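Local coordinates for protein ATP synthase epsilon chain (Caldalkalibacillus thermarum TA2.A1, PDB 5IK2) that binds ATP and serves as the epsilon chain of the F1 sector of a rotary ATP synthase, which probably makes ATP at the expense of a proton gradient, at residues Leu78-Glu83 against Leu121-Val126; Ile88-Ala93 against Gln129-Lys134. The protein carries 2 engineered substitutions. One frame throughout, in Å; residues are numbered along the deposited sequence.

Contact 1 (Leu78-Glu83 against Leu121-Val126); sequences LADTAE and LERAEV
D80 meets R123 at long range: OD2 of D80 stands 4.3 Å from NH2 of R123, near enough for opposite charges to feel each other but too far for a salt bridge. The chain turns a corner here. OD2 is hydrogen-bonded to a polar side chain of another protein of the assembly and OD1 makes a long, weak ion pair with a basic one there; R123 is a further, looser neighbour. Next along, T81 makes the fuller approach. Its OG1 lies 4.0 Å from NE of R123 and 4.1 Å from CD of R123, the two side chains crossing at about a right angle. R123 arrives from the helix as a straight chain through CB, CG and CD and then bends at chi3 (-66°), which carries the guanidinium past T81 toward D80; it presents itself obliquely to both. Both T81 and R123 reach the same hydroxyl, S64 OG: T81 OG1 by a hydrogen bond, R123 NE by a weak one. The strand pairing is irregular at this point: two residues, D80 and T81, stand opposite the single S64, a classic beta bulge. Further on, E83 points toward the helix without touching R123; its carboxylate forms a salt bridge with R127, one helical turn beyond R123. T81, E83, R123 and R127 all bind ATP in a structure of this protein in which the nucleotide is present. With none bound to this chain, the T81–R123 link runs through S64, and the long D80–R123 approach probably adds a modest attraction.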
# COMPACT_ATOMS: atom_id res chain seq x y z
N LEU H 78 -19.01 -39.14 49.39
CA LEU H 78 -18.66 -37.79 48.95
C LEU H 78 -17.36 -37.39 49.63
O LEU H 78 -17.25 -37.51 50.86
CB LEU H 78 -19.78 -36.80 49.31
CG LEU H 78 -21.01 -36.78 48.40
CD1 LEU H 78 -21.83 -38.06 48.51
CD2 LEU H 78 -21.89 -35.58 48.71
N ALA H 79 -16.38 -36.92 48.86
CA ALA H 79 -15.04 -36.60 49.38
C ALA H 79 -14.37 -35.45 48.63
O ALA H 79 -14.72 -35.15 47.49
CB ALA H 79 -14.15 -37.83 49.33
N ASP H 80 -13.40 -34.81 49.29
CA ASP H 80 -12.64 -33.70 48.69
C ASP H 80 -11.90 -34.17 47.45
O ASP H 80 -11.97 -33.53 46.39
CB ASP H 80 -11.60 -33.13 49.68
CG ASP H 80 -12.23 -32.46 50.90
OD1 ASP H 80 -13.47 -32.24 50.92
OD2 ASP H 80 -11.48 -32.14 51.84
N THR H 81 -11.18 -35.28 47.58
CA THR H 81 -10.48 -35.91 46.47
C THR H 81 -10.71 -37.42 46.47
O THR H 81 -10.80 -38.04 47.53
CB THR H 81 -8.96 -35.63 46.54
OG1 THR H 81 -8.46 -36.04 47.82
CG2 THR H 81 -8.68 -34.16 46.34
N ALA H 82 -10.82 -37.98 45.27
CA ALA H 82 -10.95 -39.42 45.06
C ALA H 82 -10.31 -39.79 43.73
O ALA H 82 -10.66 -39.22 42.69
CB ALA H 82 -12.42 -39.83 45.08
N GLU H 83 -9.34 -40.71 43.75
CA GLU H 83 -8.65 -41.14 42.53
C GLU H 83 -8.46 -42.65 42.47
O GLU H 83 -8.09 -43.27 43.47
CB GLU H 83 -7.28 -40.47 42.42
CG GLU H 83 -7.29 -38.94 42.31
CD GLU H 83 -7.08 -38.21 43.62
OE1 GLU H 83 -6.72 -38.84 44.64
OE2 GLU H 83 -7.27 -36.98 43.64
N LEU H 121 -0.42 -34.47 54.36
CA LEU H 121 0.50 -35.61 54.39
C LEU H 121 -0.24 -36.94 54.22
O LEU H 121 0.21 -37.82 53.48
CB LEU H 121 1.31 -35.63 55.69
CG LEU H 121 2.27 -36.79 55.95
CD1 LEU H 121 3.28 -36.93 54.83
CD2 LEU H 121 2.97 -36.61 57.29
N GLU H 122 -1.37 -37.09 54.91
CA GLU H 122 -2.23 -38.28 54.79
C GLU H 122 -2.81 -38.45 53.38
O GLU H 122 -2.93 -39.57 52.89
CB GLU H 122 -3.36 -38.24 55.82
CG GLU H 122 -2.90 -38.55 57.24
CD GLU H 122 -3.96 -38.28 58.29
OE1 GLU H 122 -5.13 -38.04 57.94
OE2 GLU H 122 -3.61 -38.31 59.49
N ARG H 123 -3.18 -37.33 52.75
CA ARG H 123 -3.64 -37.33 51.35
C ARG H 123 -2.55 -37.84 50.40
O ARG H 123 -2.85 -38.62 49.49
CB ARG H 123 -4.06 -35.92 50.93
CG ARG H 123 -4.66 -35.81 49.54
CD ARG H 123 -4.91 -34.36 49.16
NE ARG H 123 -5.95 -33.73 49.98
CZ ARG H 123 -6.34 -32.46 49.88
NH1 ARG H 123 -5.80 -31.65 48.97
NH2 ARG H 123 -7.30 -32.00 50.68
N ALA H 124 -1.31 -37.41 50.63
CA ALA H 124 -0.18 -37.80 49.80
C ALA H 124 0.19 -39.28 49.94
O ALA H 124 0.40 -39.96 48.94
CB ALA H 124 1.03 -36.93 50.11
N GLU H 125 0.26 -39.76 51.18
CA GLU H 125 0.62 -41.16 51.46
C GLU H 125 -0.42 -42.17 50.97
O GLU H 125 -0.07 -43.23 50.46
CB GLU H 125 0.91 -41.37 52.95
CG GLU H 125 2.19 -40.70 53.42
CD GLU H 125 2.53 -40.98 54.87
OE1 GLU H 125 1.61 -40.96 55.72
OE2 GLU H 125 3.72 -41.20 55.17
N VAL H 126 -1.70 -41.82 51.11
CA VAL H 126 -2.80 -42.66 50.61
C VAL H 126 -2.81 -42.72 49.08
O VAL H 126 -3.09 -43.77 48.50
CB VAL H 126 -4.17 -42.19 51.16
CG1 VAL H 126 -5.34 -42.86 50.45
CG2 VAL H 126 -4.25 -42.48 52.65

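Contact 2 (Ile88-Ala93 against Gln129-Lys134); sequences IAVEAA and QVANSK. Engineered in segment 88-93: A89 (natural residue Asp), A92 (natural residue Arg).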
# COMPACT_ATOMS: atom_id res chain seq x y z
N ILE H 88 -3.64 -40.94 39.31
CA ILE H 88 -2.89 -40.29 40.39
C ILE H 88 -1.54 -39.80 39.86
O ILE H 88 -0.80 -40.58 39.26
CB ILE H 88 -2.66 -41.25 41.58
CG1 ILE H 88 -3.99 -41.56 42.28
CG2 ILE H 88 -1.67 -40.68 42.59
CD1 ILE H 88 -3.96 -42.80 43.15
N ALA H 89 -1.23 -38.53 40.10
CA ALA H 89 0.09 -37.97 39.78
C ALA H 89 1.09 -38.39 40.86
O ALA H 89 1.08 -37.86 41.97
CB ALA H 89 0.01 -36.45 39.67
N VAL H 90 1.97 -39.34 40.51
CA VAL H 90 2.84 -40.01 41.49
C VAL H 90 3.96 -39.09 42.00
O VAL H 90 4.21 -39.03 43.21
CB VAL H 90 3.42 -41.33 40.92
CG1 VAL H 90 4.43 -41.96 41.88
CG2 VAL H 90 2.29 -42.31 40.64
N GLU H 91 4.63 -38.39 41.08
CA GLU H 91 5.71 -37.46 41.45
C GLU H 91 5.23 -36.27 42.29
O GLU H 91 5.94 -35.81 43.18
CB GLU H 91 6.45 -36.96 40.20
CG GLU H 91 7.23 -38.03 39.46
CD GLU H 91 8.35 -38.63 40.29
OE1 GLU H 91 9.21 -37.86 40.77
OE2 GLU H 91 8.37 -39.87 40.46
N ALA H 92 4.02 -35.79 42.00
CA ALA H 92 3.39 -34.73 42.79
C ALA H 92 3.11 -35.18 44.23
O ALA H 92 3.25 -34.39 45.16
CB ALA H 92 2.10 -34.26 42.13
N ALA H 93 2.72 -36.45 44.39
CA ALA H 93 2.46 -37.03 45.71
C ALA H 93 3.73 -37.23 46.54
O ALA H 93 3.72 -37.03 47.75
CB ALA H 93 1.72 -38.36 45.57
N GLN H 129 -0.03 -45.22 48.24
CA GLN H 129 -0.50 -46.60 48.52
C GLN H 129 -1.36 -47.17 47.39
O GLN H 129 -1.16 -48.31 46.97
CB GLN H 129 -1.30 -46.66 49.83
CG GLN H 129 -0.48 -46.58 51.10
CD GLN H 129 -1.34 -46.52 52.35
OE1 GLN H 129 -2.37 -47.19 52.45
NE2 GLN H 129 -0.93 -45.70 53.32
N VAL H 130 -2.31 -46.37 46.91
CA VAL H 130 -3.23 -46.79 45.85
C VAL H 130 -2.52 -46.84 44.48
O VAL H 130 -2.90 -47.64 43.63
CB VAL H 130 -4.49 -45.88 45.81
CG1 VAL H 130 -5.40 -46.24 44.64
CG2 VAL H 130 -5.26 -46.02 47.12
N ALA H 131 -1.51 -46.00 44.29
CA ALA H 131 -0.68 -46.03 43.07
C ALA H 131 0.20 -47.28 42.98
O ALA H 131 0.39 -47.82 41.88
CB ALA H 131 0.17 -44.78 42.97
N ASN H 132 0.74 -47.73 44.11
CA ASN H 132 1.58 -48.95 44.16
C ASN H 132 0.81 -50.26 43.93
O ASN H 132 1.41 -51.25 43.53
CB ASN H 132 2.33 -49.05 45.50
CG ASN H 132 3.39 -47.97 45.68
OD1 ASN H 132 3.57 -47.45 46.78
ND2 ASN H 132 4.11 -47.65 44.61
N SER H 133 -0.50 -50.26 44.19
CA SER H 133 -1.34 -51.45 43.97
C SER H 133 -1.47 -51.82 42.48
O SER H 133 -1.64 -53.00 42.15
CB SER H 133 -2.73 -51.27 44.59
OG SER H 133 -3.46 -50.23 43.95
N LYS H 134 -1.42 -50.81 41.61
CA LYS H 134 -1.38 -51.02 40.15
C LYS H 134 -0.03 -51.61 39.74
O LYS H 134 0.06 -52.40 38.80
CB LYS H 134 -1.63 -49.70 39.42
CG LYS H 134 -1.84 -49.83 37.92
CD LYS H 134 -1.85 -48.47 37.24
CE LYS H 134 -1.90 -48.61 35.73
NZ LYS H 134 -1.78 -47.30 35.03
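V130 receives the end of I88: CD1 of I88 comes to 4.0 Å from CG1 of V130 and 4.1 Å from CB of V130, with the two side chains crossing at about a right angle. I88 reaches that far because its chain runs on extended beyond CG1 (chi2 162°), leaving the methyl at the tip to do the touching. On V130 it is CG1, the branch anti to the backbone N, that is met. The same CD1 also lies 4.2 Å from the backbone N of A131, so the isoleucine tip rests against the helix backbone as well as a side chain. A131 is where the two backbones come nearest, its CA 6.7 Å from that of I88, and its CB points at the other segment. There it meets CG2 of V90, methyl to methyl at 4.0 Å. Two residues on, S133 turns its hydroxyl back on its own helix, donating from OG to O of V130 at 2.7 Å, with the donor tilted 35° from the carbonyl plane, which gives that carbonyl a hydroxyl partner near the end of the helix. A89, at the N-cap of helix 90-104, and A92 are engineered (aspartate and arginine in nature), both at positions that bind ATP in a structure of this protein. The contact joins the loop leading into helix 90-104, and its first turn, to the end of helix 114-133, the other arm of the antiparallel C-terminal hairpin. V130 also packs on L60 and A62 of strand 57-64 and on P49 of strand 48-54, seating this helix end against the beta-sandwich.

In the fold
Helix 114-133 serves both contacts, but with different partners. In contact 1 its middle faces the beta-sandwich at the bulged corner between strands 74-79 and 81-83, in a buried place near the chain centre and beside another protein of the assembly. In contact 2 its C-terminal end meets the loop leading into helix 90-104 and that helix's first turn, only partly buried and touched by no other protein chain. Polar and charged groups set the first; methyl packing makes the second. The centres are 11 Å apart and the two join directly, CB of E83 lying 3.5 Å from CG1 of I88. ATP-site positions occur in both, both of those in contact 2 being engineered alanines.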